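Local coordinates for B-cell lymphoma 3 protein (Homo sapiens, PDB 1K1A) that regulates transcription of NF-kappa-B target genes, holding the p50 subunit out of the nucleus when cytoplasmic and acting as a coactivator with p50 or p52 homodimers when nuclear, at residues T57-T67 / S91-A102; L109-L120 / L135-D146. All coordinates share one frame; numbering follows the deposited sequence.

Contact 1: residues T57-T67 / S91-A102; sequences TLPSVVRLLVT and SPTCLRALLDSA
With CG anti to its own carbonyl carbon (chi1 -73°) and the chain extended from CG to NE, Arg-63 reaches across helix 92-101 over Ala-97, its end beside Asp-100. Its CG rests on Ala-97 CB at 3.7 Å, and the guanidinium is placed so that Ala-97 CA sits over the centre of one face. Arg-63 NH2 stops 4.1 Å from Asp-100 OD2, beyond a salt bridge; the carboxylate is engaged instead by Arg-138, through OD1. A water accepts from Arg-63 NH2 and donates to Thr-93 O, tying the arginine to an earlier turn of helix 92-101.

Val-62 and Val-66 do the apolar work, each with CG1 anti to the backbone N. Val-62 CG1 packs on Leu-98 CG at 3.7 Å, the two side chains crossing at about a right angle, while Val-66 CG2 meets Leu-98 CD2. These are the second helices of ankyrin repeats 2 and 3, stacked side by side nearly parallel at 19°, their axes 8.6 Å apart; the small Ala-97 at the interface is consistent with this spacing. Val-62 also touches Leu-50 and Ala-53 of helix 49-55, and Val-66 touches Leu-50.

Ser-101 turns its OG back to Ala-97 O, a 2.7 Å bond, and presents its CB to Val-66 CG1 at 3.7 Å; a glycine here would probably leave Val-66 CG1 and Arg-63 CG facing a gap. At the other end, Cys-94 SG lies against the backbone of the turn before helix 59-67, 3.8 Å from Thr-57 CA.

Contact 2: residues L109-L120 / L135-D146; sequences LEARNYDGLTAL and LLERGADIDAVD
Glu-110 OE1 takes the backbone N-H of Asp-141 in a nearly straight bond, 2.8 Å long with an angle of 167° at the hydrogen, the donor arriving from above the carboxylate plane. Two adjoining beta-hairpin loops of the ankyrin stack are joined here, the one leading into repeat 4 and the one leaving it. Each carboxylate oxygen also accepts from a water: one water donates to Glu-110 OE1 and Gly-139 O, another to Glu-110 OE2 and Asp-141 O. The N-H and the two waters donating to the glutamate would tend to stabilise its negative charge against the nearby Asp-141 carboxylate. Farther along, Arg-112 NH1 makes a weak bond to Val-145 O at 3.2 Å, while its NE turns back weakly to Glu-110 O.

Asp-146 and Leu-117 lie side by side, with Leu-117 CD2 to Asp-146 CG at 3.5 Å; the carboxylate oxygens themselves are held by Ser-149 and His-156.

Ala-144 CB touches both Glu-110 OE2 and Thr-118 CG2. The rest of the apolar contact is made by leucines. Leu-135 sends CD1 to Leu-120 CA, 3.7 Å away, and CD2 to Leu-109 CD2 at 3.9 Å. Leu-120, with CG anti to its backbone N (chi1 -179°), places its CD2 against Leu-136 CD2 and 3.6 Å from Asp-141 O.

Contact 1 and contact 2 follow one another along the ankyrin stack, their centres about 18 Å apart: 57-67 with 91-102 joins outer helices of repeats 2 and 3, whereas 109-120 with 135-146 lies mostly at the loops around repeat 4. Helix 92-101 connects them. Its Leu-95 and Leu-99 point away from helix 59-67: Leu-95 CD2 meets Leu-135 CD2 at 3.8 Å, and Leu-99 CD1 lies 3.7 Å from Arg-138 CG. Asp-100, which points toward helix 59-67, makes a salt bridge of 3.0 Å from OD1 to NH1 of Arg-138, just past helix 129-137. Arg-96 NH1 and Arg-138 NH2, like charges, also come close, an approach that Asp-100 probably eases.

Contact 1: residues T57-T67 / S91-A102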
loop_
_atom_site.group_PDB
_atom_site.type_symbol
_atom_site.label_atom_id
_atom_site.label_comp_id
_atom_site.label_asym_id
_atom_site.label_seq_id
_atom_site.Cartn_x
_atom_site.Cartn_y
_atom_site.Cartn_z
ATOM N N THR A 57 -15.776 1.487 -5.813
ATOM C CA THR A 57 -15.538 0.066 -6.117
ATOM C C THR A 57 -16.238 -0.412 -7.395
ATOM O O THR A 57 -17.064 -1.315 -7.367
ATOM C CB THR A 57 -15.854 -0.865 -4.919
ATOM O OG1 THR A 57 -17.269 -0.887 -4.662
ATOM C CG2 THR A 57 -15.254 -0.307 -3.644
ATOM N N LEU A 58 -15.879 0.197 -8.515
ATOM C CA LEU A 58 -16.444 -0.153 -9.813
ATOM C C LEU A 58 -15.337 -0.569 -10.773
ATOM O O LEU A 58 -14.897 0.230 -11.606
ATOM C CB LEU A 58 -17.185 1.052 -10.386
ATOM C CG LEU A 58 -18.399 1.531 -9.595
ATOM C CD1 LEU A 58 -18.843 2.915 -10.078
ATOM C CD2 LEU A 58 -19.538 0.516 -9.717
ATOM N N PRO A 59 -14.890 -1.817 -10.671
ATOM C CA PRO A 59 -13.784 -2.308 -11.504
ATOM C C PRO A 59 -14.020 -2.126 -13.014
ATOM O O PRO A 59 -13.088 -1.763 -13.739
ATOM C CB PRO A 59 -13.694 -3.789 -11.125
ATOM C CG PRO A 59 -15.030 -4.100 -10.503
ATOM C CD PRO A 59 -15.407 -2.860 -9.766
ATOM N N SER A 60 -15.249 -2.331 -13.487
ATOM C CA SER A 60 -15.523 -2.157 -14.914
ATOM C C SER A 60 -15.329 -0.713 -15.380
ATOM O O SER A 60 -14.911 -0.470 -16.510
ATOM C CB SER A 60 -16.938 -2.603 -15.262
ATOM O OG SER A 60 -17.068 -4.004 -15.139
ATOM N N VAL A 61 -15.663 0.239 -14.513
ATOM C CA VAL A 61 -15.483 1.649 -14.832
ATOM C C VAL A 61 -13.997 2.010 -14.819
ATOM O O VAL A 61 -13.516 2.771 -15.673
ATOM C CB VAL A 61 -16.283 2.538 -13.876
ATOM C CG1 VAL A 61 -16.162 4.006 -14.266
ATOM C CG2 VAL A 61 -17.751 2.102 -13.864
ATOM N N VAL A 62 -13.273 1.449 -13.856
ATOM C CA VAL A 62 -11.835 1.661 -13.770
ATOM C C VAL A 62 -11.178 1.254 -15.094
ATOM O O VAL A 62 -10.368 1.990 -15.655
ATOM C CB VAL A 62 -11.217 0.830 -12.632
ATOM C CG1 VAL A 62 -9.684 0.825 -12.736
ATOM C CG2 VAL A 62 -11.675 1.347 -11.255
ATOM N N ARG A 63 -11.537 0.074 -15.584
ATOM C CA ARG A 63 -11.003 -0.454 -16.841
ATOM C C ARG A 63 -11.292 0.453 -18.041
ATOM O O ARG A 63 -10.414 0.703 -18.871
ATOM C CB ARG A 63 -11.590 -1.847 -17.124
ATOM C CG ARG A 63 -11.047 -2.977 -16.236
ATOM C CD ARG A 63 -11.456 -4.390 -16.690
ATOM N NE ARG A 63 -11.101 -5.408 -15.692
ATOM C CZ ARG A 63 -9.952 -6.075 -15.682
ATOM N NH1 ARG A 63 -9.042 -5.837 -16.614
ATOM N NH2 ARG A 63 -9.706 -6.977 -14.735
ATOM N N LEU A 64 -12.535 0.906 -18.148
ATOM C CA LEU A 64 -12.947 1.788 -19.242
ATOM C C LEU A 64 -12.140 3.082 -19.223
ATOM O O LEU A 64 -11.595 3.500 -20.245
ATOM C CB LEU A 64 -14.444 2.111 -19.147
ATOM C CG LEU A 64 -15.048 3.053 -20.202
ATOM C CD1 LEU A 64 -16.566 3.072 -20.097
ATOM C CD2 LEU A 64 -14.490 4.467 -20.081
ATOM N N LEU A 65 -12.068 3.704 -18.053
ATOM C CA LEU A 65 -11.384 4.981 -17.908
ATOM C C LEU A 65 -9.890 4.878 -18.188
ATOM O O LEU A 65 -9.331 5.710 -18.896
ATOM C CB LEU A 65 -11.622 5.581 -16.511
ATOM C CG LEU A 65 -13.037 6.109 -16.221
ATOM C CD1 LEU A 65 -13.130 6.580 -14.778
ATOM C CD2 LEU A 65 -13.411 7.236 -17.169
ATOM N N VAL A 66 -9.247 3.858 -17.632
ATOM C CA VAL A 66 -7.808 3.690 -17.841
ATOM C C VAL A 66 -7.489 3.401 -19.310
ATOM O O VAL A 66 -6.596 4.018 -19.893
ATOM C CB VAL A 66 -7.234 2.612 -16.927
ATOM C CG1 VAL A 66 -5.740 2.386 -17.237
ATOM C CG2 VAL A 66 -7.417 3.048 -15.462
ATOM N N THR A 67 -8.260 2.508 -19.925
ATOM C CA THR A 67 -8.038 2.180 -21.324
ATOM C C THR A 67 -8.279 3.409 -22.223
ATOM O O THR A 67 -7.651 3.553 -23.280
ATOM C CB THR A 67 -8.899 0.961 -21.758
ATOM O OG1 THR A 67 -10.277 1.215 -21.477
ATOM C CG2 THR A 67 -8.600 -0.247 -20.884
ATOM N N SER A 91 -9.701 -3.158 -1.910
ATOM C CA SER A 91 -10.371 -3.599 -3.130
ATOM C C SER A 91 -9.413 -4.227 -4.116
ATOM O O SER A 91 -8.913 -3.563 -5.019
ATOM C CB SER A 91 -11.103 -2.423 -3.791
ATOM O OG SER A 91 -11.808 -2.844 -4.944
ATOM N N PRO A 92 -9.160 -5.515 -3.938
ATOM C CA PRO A 92 -8.294 -6.267 -4.845
ATOM C C PRO A 92 -8.790 -6.258 -6.295
ATOM O O PRO A 92 -7.974 -6.316 -7.206
ATOM C CB PRO A 92 -8.367 -7.697 -4.294
ATOM C CG PRO A 92 -8.813 -7.553 -2.892
ATOM C CD PRO A 92 -9.666 -6.342 -2.831
ATOM N N THR A 93 -10.101 -6.209 -6.506
ATOM C CA THR A 93 -10.618 -6.224 -7.874
ATOM C C THR A 93 -10.338 -4.918 -8.599
ATOM O O THR A 93 -10.037 -4.922 -9.788
ATOM C CB THR A 93 -12.119 -6.566 -7.920
ATOM O OG1 THR A 93 -12.848 -5.654 -7.095
ATOM C CG2 THR A 93 -12.367 -7.921 -7.271
ATOM N N CYS A 94 -10.445 -3.797 -7.891
ATOM C CA CYS A 94 -10.125 -2.516 -8.506
ATOM C C CYS A 94 -8.624 -2.412 -8.753
ATOM O O CYS A 94 -8.189 -1.860 -9.762
ATOM C CB CYS A 94 -10.615 -1.352 -7.650
ATOM S SG CYS A 94 -12.377 -1.018 -7.830
ATOM N N LEU A 95 -7.833 -2.950 -7.832
ATOM C CA LEU A 95 -6.386 -2.932 -8.000
ATOM C C LEU A 95 -6.006 -3.764 -9.216
ATOM O O LEU A 95 -5.158 -3.370 -10.013
ATOM C CB LEU A 95 -5.684 -3.447 -6.744
ATOM C CG LEU A 95 -4.156 -3.466 -6.785
ATOM C CD1 LEU A 95 -3.600 -2.068 -7.064
ATOM C CD2 LEU A 95 -3.604 -4.015 -5.465
ATOM N N ARG A 96 -6.641 -4.923 -9.355
ATOM C CA ARG A 96 -6.407 -5.774 -10.505
ATOM C C ARG A 96 -6.822 -5.061 -11.792
ATOM O O ARG A 96 -6.114 -5.104 -12.787
ATOM C CB ARG A 96 -7.179 -7.087 -10.360
ATOM C CG ARG A 96 -6.799 -8.141 -11.386
ATOM C CD ARG A 96 -7.419 -9.497 -11.131
ATOM N NE ARG A 96 -6.843 -10.159 -9.963
ATOM C CZ ARG A 96 -5.706 -10.843 -9.987
ATOM N NH1 ARG A 96 -5.020 -10.952 -11.116
ATOM N NH2 ARG A 96 -5.254 -11.422 -8.884
ATOM N N ALA A 97 -7.974 -4.400 -11.772
ATOM C CA ALA A 97 -8.426 -3.692 -12.967
ATOM C C ALA A 97 -7.414 -2.614 -13.390
ATOM O O ALA A 97 -7.132 -2.446 -14.575
ATOM C CB ALA A 97 -9.804 -3.091 -12.746
ATOM N N LEU A 98 -6.849 -1.914 -12.411
ATOM C CA LEU A 98 -5.880 -0.859 -12.677
ATOM C C LEU A 98 -4.590 -1.420 -13.267
ATOM O O LEU A 98 -4.118 -0.962 -14.296
ATOM C CB LEU A 98 -5.550 -0.108 -11.382
ATOM C CG LEU A 98 -6.461 1.027 -10.939
ATOM C CD1 LEU A 98 -6.152 1.386 -9.482
ATOM C CD2 LEU A 98 -6.266 2.233 -11.846
ATOM N N LEU A 99 -4.028 -2.423 -12.602
ATOM C CA LEU A 99 -2.758 -3.003 -13.020
ATOM C C LEU A 99 -2.846 -3.710 -14.369
ATOM O O LEU A 99 -1.872 -3.729 -15.114
ATOM C CB LEU A 99 -2.207 -3.952 -11.946
ATOM C CG LEU A 99 -1.974 -3.365 -10.544
ATOM C CD1 LEU A 99 -1.439 -4.433 -9.628
ATOM C CD2 LEU A 99 -1.032 -2.167 -10.571
ATOM N N ASP A 100 -4.013 -4.267 -14.687
ATOM C CA ASP A 100 -4.212 -4.948 -15.964
ATOM C C ASP A 100 -4.479 -3.958 -17.111
ATOM O O ASP A 100 -4.136 -4.232 -18.264
ATOM C CB ASP A 100 -5.374 -5.968 -15.888
ATOM C CG ASP A 100 -4.998 -7.265 -15.143
ATOM O OD1 ASP A 100 -3.878 -7.363 -14.575
ATOM O OD2 ASP A 100 -5.778 -8.245 -15.078
ATOM N N SER A 101 -5.086 -2.811 -16.802
ATOM C CA SER A 101 -5.474 -1.863 -17.847
ATOM C C SER A 101 -4.429 -0.813 -18.189
ATOM O O SER A 101 -4.424 -0.278 -19.296
ATOM C CB SER A 101 -6.803 -1.176 -17.501
ATOM O OG SER A 101 -7.783 -2.125 -17.131
ATOM N N ALA A 102 -3.551 -0.503 -17.240
ATOM C CA ALA A 102 -2.558 0.547 -17.458
ATOM C C ALA A 102 -1.582 0.197 -18.572
ATOM O O ALA A 102 -1.154 -0.948 -18.705
ATOM C CB ALA A 102 -1.809 0.865 -16.165
HETATM O O HOH W 1 -10.533 -6.956 -11.698
#

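Contact 2: residues L109-L120 / L135-D146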
loop_
_atom_site.group_PDB
_atom_site.type_symbol
_atom_site.label_atom_id
_atom_site.label_comp_id
_atom_site.label_asym_id
_atom_site.label_seq_id
_atom_site.Cartn_x
_atom_site.Cartn_y
_atom_site.Cartn_z
ATOM N N LEU A 109 4.455 1.631 -8.905
ATOM C CA LEU A 109 4.006 1.209 -7.572
ATOM C C LEU A 109 4.871 1.758 -6.452
ATOM O O LEU A 109 4.575 1.561 -5.266
ATOM C CB LEU A 109 3.903 -0.317 -7.480
ATOM C CG LEU A 109 2.817 -0.964 -8.355
ATOM C CD1 LEU A 109 2.954 -2.487 -8.356
ATOM C CD2 LEU A 109 1.412 -0.547 -7.920
ATOM N N GLU A 110 5.933 2.462 -6.808
ATOM C CA GLU A 110 6.780 3.071 -5.781
ATOM C C GLU A 110 6.325 4.491 -5.441
ATOM O O GLU A 110 6.951 5.181 -4.634
ATOM C CB GLU A 110 8.247 3.041 -6.201
ATOM C CG GLU A 110 8.815 1.630 -6.260
ATOM C CD GLU A 110 8.199 0.710 -5.219
ATOM O OE1 GLU A 110 7.668 -0.351 -5.608
ATOM O OE2 GLU A 110 8.245 1.035 -4.011
ATOM N N ALA A 111 5.206 4.907 -6.032
ATOM C CA ALA A 111 4.630 6.229 -5.750
ATOM C C ALA A 111 4.440 6.473 -4.248
ATOM O O ALA A 111 3.950 5.604 -3.524
ATOM C CB ALA A 111 3.289 6.392 -6.485
ATOM N N ARG A 112 4.799 7.668 -3.788
ATOM C CA ARG A 112 4.652 8.021 -2.373
ATOM C C ARG A 112 3.562 9.082 -2.199
ATOM O O ARG A 112 3.593 10.109 -2.879
ATOM C CB ARG A 112 5.976 8.548 -1.794
ATOM C CG ARG A 112 7.230 7.698 -2.142
ATOM C CD ARG A 112 7.164 6.269 -1.644
ATOM N NE ARG A 112 8.330 5.459 -2.041
ATOM C CZ ARG A 112 9.497 5.474 -1.402
ATOM N NH1 ARG A 112 9.674 6.278 -0.362
ATOM N NH2 ARG A 112 10.496 4.698 -1.813
ATOM N N ASN A 113 2.596 8.834 -1.308
ATOM C CA ASN A 113 1.577 9.851 -1.032
ATOM C C ASN A 113 2.167 10.952 -0.164
ATOM O O ASN A 113 3.328 10.863 0.247
ATOM C CB ASN A 113 0.279 9.254 -0.430
ATOM C CG ASN A 113 0.499 8.593 0.939
ATOM O OD1 ASN A 113 1.496 8.837 1.615
ATOM N ND2 ASN A 113 -0.453 7.765 1.350
ATOM N N TYR A 114 1.384 11.986 0.117
ATOM C CA TYR A 114 1.925 13.141 0.828
ATOM C C TYR A 114 2.454 12.766 2.213
ATOM O O TYR A 114 3.409 13.374 2.705
ATOM C CB TYR A 114 0.904 14.289 0.896
ATOM C CG TYR A 114 0.640 14.946 -0.449
ATOM C CD1 TYR A 114 1.587 14.905 -1.478
ATOM C CD2 TYR A 114 -0.553 15.608 -0.689
ATOM C CE1 TYR A 114 1.335 15.516 -2.712
ATOM C CE2 TYR A 114 -0.811 16.208 -1.908
ATOM C CZ TYR A 114 0.125 16.171 -2.910
ATOM O OH TYR A 114 -0.157 16.782 -4.117
ATOM N N ASP A 115 1.856 11.748 2.817
ATOM C CA ASP A 115 2.343 11.225 4.091
ATOM C C ASP A 115 3.668 10.480 3.919
ATOM O O ASP A 115 4.422 10.317 4.877
ATOM C CB ASP A 115 1.308 10.299 4.720
ATOM C CG ASP A 115 0.121 11.047 5.267
ATOM O OD1 ASP A 115 0.316 12.161 5.801
ATOM O OD2 ASP A 115 -1.051 10.607 5.212
ATOM N N GLY A 116 3.937 10.009 2.704
ATOM C CA GLY A 116 5.199 9.348 2.397
ATOM C C GLY A 116 5.118 7.847 2.148
ATOM O O GLY A 116 6.134 7.208 1.834
ATOM N N LEU A 117 3.914 7.286 2.247
ATOM C CA LEU A 117 3.730 5.841 2.115
ATOM C C LEU A 117 3.508 5.368 0.690
ATOM O O LEU A 117 2.920 6.083 -0.133
ATOM C CB LEU A 117 2.534 5.383 2.965
ATOM C CG LEU A 117 2.553 5.710 4.458
ATOM C CD1 LEU A 117 1.279 5.210 5.124
ATOM C CD2 LEU A 117 3.775 5.104 5.121
ATOM N N THR A 118 3.964 4.146 0.409
ATOM C CA THR A 118 3.656 3.486 -0.852
ATOM C C THR A 118 2.331 2.772 -0.693
ATOM O O THR A 118 1.815 2.655 0.415
ATOM C CB THR A 118 4.708 2.425 -1.195
ATOM O OG1 THR A 118 4.654 1.371 -0.215
ATOM C CG2 THR A 118 6.114 2.983 -1.067
ATOM N N ALA A 119 1.793 2.289 -1.810
ATOM C CA ALA A 119 0.584 1.480 -1.796
ATOM C C ALA A 119 0.765 0.241 -0.912
ATOM O O ALA A 119 -0.157 -0.158 -0.201
ATOM C CB ALA A 119 0.211 1.078 -3.202
ATOM N N LEU A 120 1.955 -0.354 -0.954
ATOM C CA LEU A 120 2.253 -1.526 -0.127
ATOM C C LEU A 120 2.135 -1.235 1.377
ATOM O O LEU A 120 1.584 -2.044 2.134
ATOM C CB LEU A 120 3.633 -2.110 -0.468
ATOM C CG LEU A 120 4.030 -3.356 0.320
ATOM C CD1 LEU A 120 2.962 -4.433 0.136
ATOM C CD2 LEU A 120 5.389 -3.869 -0.129
ATOM N N LEU A 135 0.036 -6.703 -5.095
ATOM C CA LEU A 135 1.076 -5.686 -5.239
ATOM C C LEU A 135 2.459 -6.343 -5.388
ATOM O O LEU A 135 3.240 -5.981 -6.259
ATOM C CB LEU A 135 1.080 -4.745 -4.030
ATOM C CG LEU A 135 -0.102 -3.769 -3.936
ATOM C CD1 LEU A 135 -0.101 -3.091 -2.588
ATOM C CD2 LEU A 135 -0.064 -2.735 -5.068
ATOM N N LEU A 136 2.743 -7.313 -4.528
ATOM C CA LEU A 136 4.033 -7.993 -4.545
ATOM C C LEU A 136 4.257 -8.809 -5.820
ATOM O O LEU A 136 5.382 -8.912 -6.313
ATOM C CB LEU A 136 4.183 -8.879 -3.308
ATOM C CG LEU A 136 4.248 -8.115 -1.977
ATOM C CD1 LEU A 136 4.228 -9.079 -0.814
ATOM C CD2 LEU A 136 5.497 -7.210 -1.916
ATOM N N GLU A 137 3.182 -9.383 -6.350
ATOM C CA GLU A 137 3.269 -10.184 -7.570
ATOM C C GLU A 137 3.502 -9.286 -8.782
ATOM O O GLU A 137 4.022 -9.730 -9.813
ATOM C CB GLU A 137 1.988 -10.996 -7.770
ATOM C CG GLU A 137 1.850 -12.187 -6.837
ATOM C CD GLU A 137 0.505 -12.877 -6.968
ATOM O OE1 GLU A 137 -0.462 -12.226 -7.417
ATOM O OE2 GLU A 137 0.410 -14.068 -6.608
ATOM N N ARG A 138 3.124 -8.017 -8.662
ATOM C CA ARG A 138 3.251 -7.104 -9.796
ATOM C C ARG A 138 4.444 -6.148 -9.724
ATOM O O ARG A 138 4.513 -5.182 -10.478
ATOM C CB ARG A 138 1.947 -6.362 -10.045
ATOM C CG ARG A 138 0.768 -7.287 -10.331
ATOM C CD ARG A 138 0.946 -8.197 -11.545
ATOM N NE ARG A 138 -0.243 -9.021 -11.766
ATOM C CZ ARG A 138 -1.253 -8.688 -12.562
ATOM N NH1 ARG A 138 -1.225 -7.550 -13.243
ATOM N NH2 ARG A 138 -2.296 -9.506 -12.687
ATOM N N GLY A 139 5.367 -6.402 -8.799
ATOM C CA GLY A 139 6.613 -5.653 -8.763
ATOM C C GLY A 139 6.845 -4.621 -7.665
ATOM O O GLY A 139 7.881 -3.951 -7.681
ATOM N N ALA A 140 5.912 -4.479 -6.723
ATOM C CA ALA A 140 6.102 -3.526 -5.623
ATOM C C ALA A 140 7.341 -3.882 -4.791
ATOM O O ALA A 140 7.567 -5.051 -4.472
ATOM C CB ALA A 140 4.878 -3.473 -4.738
ATOM N N ASP A 141 8.135 -2.866 -4.453
ATOM C CA ASP A 141 9.353 -3.051 -3.675
ATOM C C ASP A 141 8.970 -3.398 -2.235
ATOM O O ASP A 141 8.432 -2.564 -1.507
ATOM C CB ASP A 141 10.193 -1.775 -3.712
ATOM C CG ASP A 141 11.617 -1.991 -3.219
ATOM O OD1 ASP A 141 11.846 -2.948 -2.448
ATOM O OD2 ASP A 141 12.572 -1.258 -3.559
ATOM N N ILE A 142 9.244 -4.641 -1.839
ATOM C CA ILE A 142 8.856 -5.141 -0.521
ATOM C C ILE A 142 9.629 -4.503 0.635
ATOM O O ILE A 142 9.188 -4.566 1.788
ATOM C CB ILE A 142 8.993 -6.674 -0.466
ATOM C CG1 ILE A 142 8.301 -7.219 0.787
ATOM C CG2 ILE A 142 10.472 -7.082 -0.517
ATOM C CD1 ILE A 142 8.055 -8.702 0.759
ATOM N N ASP A 143 10.765 -3.881 0.331
ATOM C CA ASP A 143 11.601 -3.268 1.366
ATOM C C ASP A 143 11.540 -1.736 1.332
ATOM O O ASP A 143 12.293 -1.066 2.045
ATOM C CB ASP A 143 13.064 -3.704 1.219
ATOM C CG ASP A 143 13.274 -5.202 1.468
ATOM O OD1 ASP A 143 12.770 -5.742 2.482
ATOM O OD2 ASP A 143 13.964 -5.913 0.707
ATOM N N ALA A 144 10.662 -1.178 0.511
ATOM C CA ALA A 144 10.558 0.284 0.419
ATOM C C ALA A 144 10.368 0.962 1.785
ATOM O O ALA A 144 9.540 0.527 2.592
ATOM C CB ALA A 144 9.441 0.680 -0.523
ATOM N N VAL A 145 11.138 2.023 2.039
ATOM C CA VAL A 145 11.020 2.776 3.285
ATOM C C VAL A 145 10.470 4.176 3.031
ATOM O O VAL A 145 11.017 4.944 2.234
ATOM C CB VAL A 145 12.369 2.901 4.057
ATOM C CG1 VAL A 145 13.066 1.539 4.178
ATOM C CG2 VAL A 145 13.282 3.907 3.393
ATOM N N ASP A 146 9.354 4.471 3.672
ATOM C CA ASP A 146 8.766 5.810 3.604
ATOM C C ASP A 146 9.611 6.818 4.405
ATOM O O ASP A 146 10.221 6.468 5.416
ATOM C CB ASP A 146 7.330 5.780 4.110
ATOM C CG ASP A 146 7.236 5.342 5.546
ATOM O OD1 ASP A 146 7.431 4.145 5.817
ATOM O OD2 ASP A 146 6.985 6.135 6.482
HETATM O O HOH W 2 6.577 -0.690 -2.066
HETATM O O HOH W 3 7.907 -1.127 -8.041
HETATM O O HOH W 4 5.150 8.154 5.975
#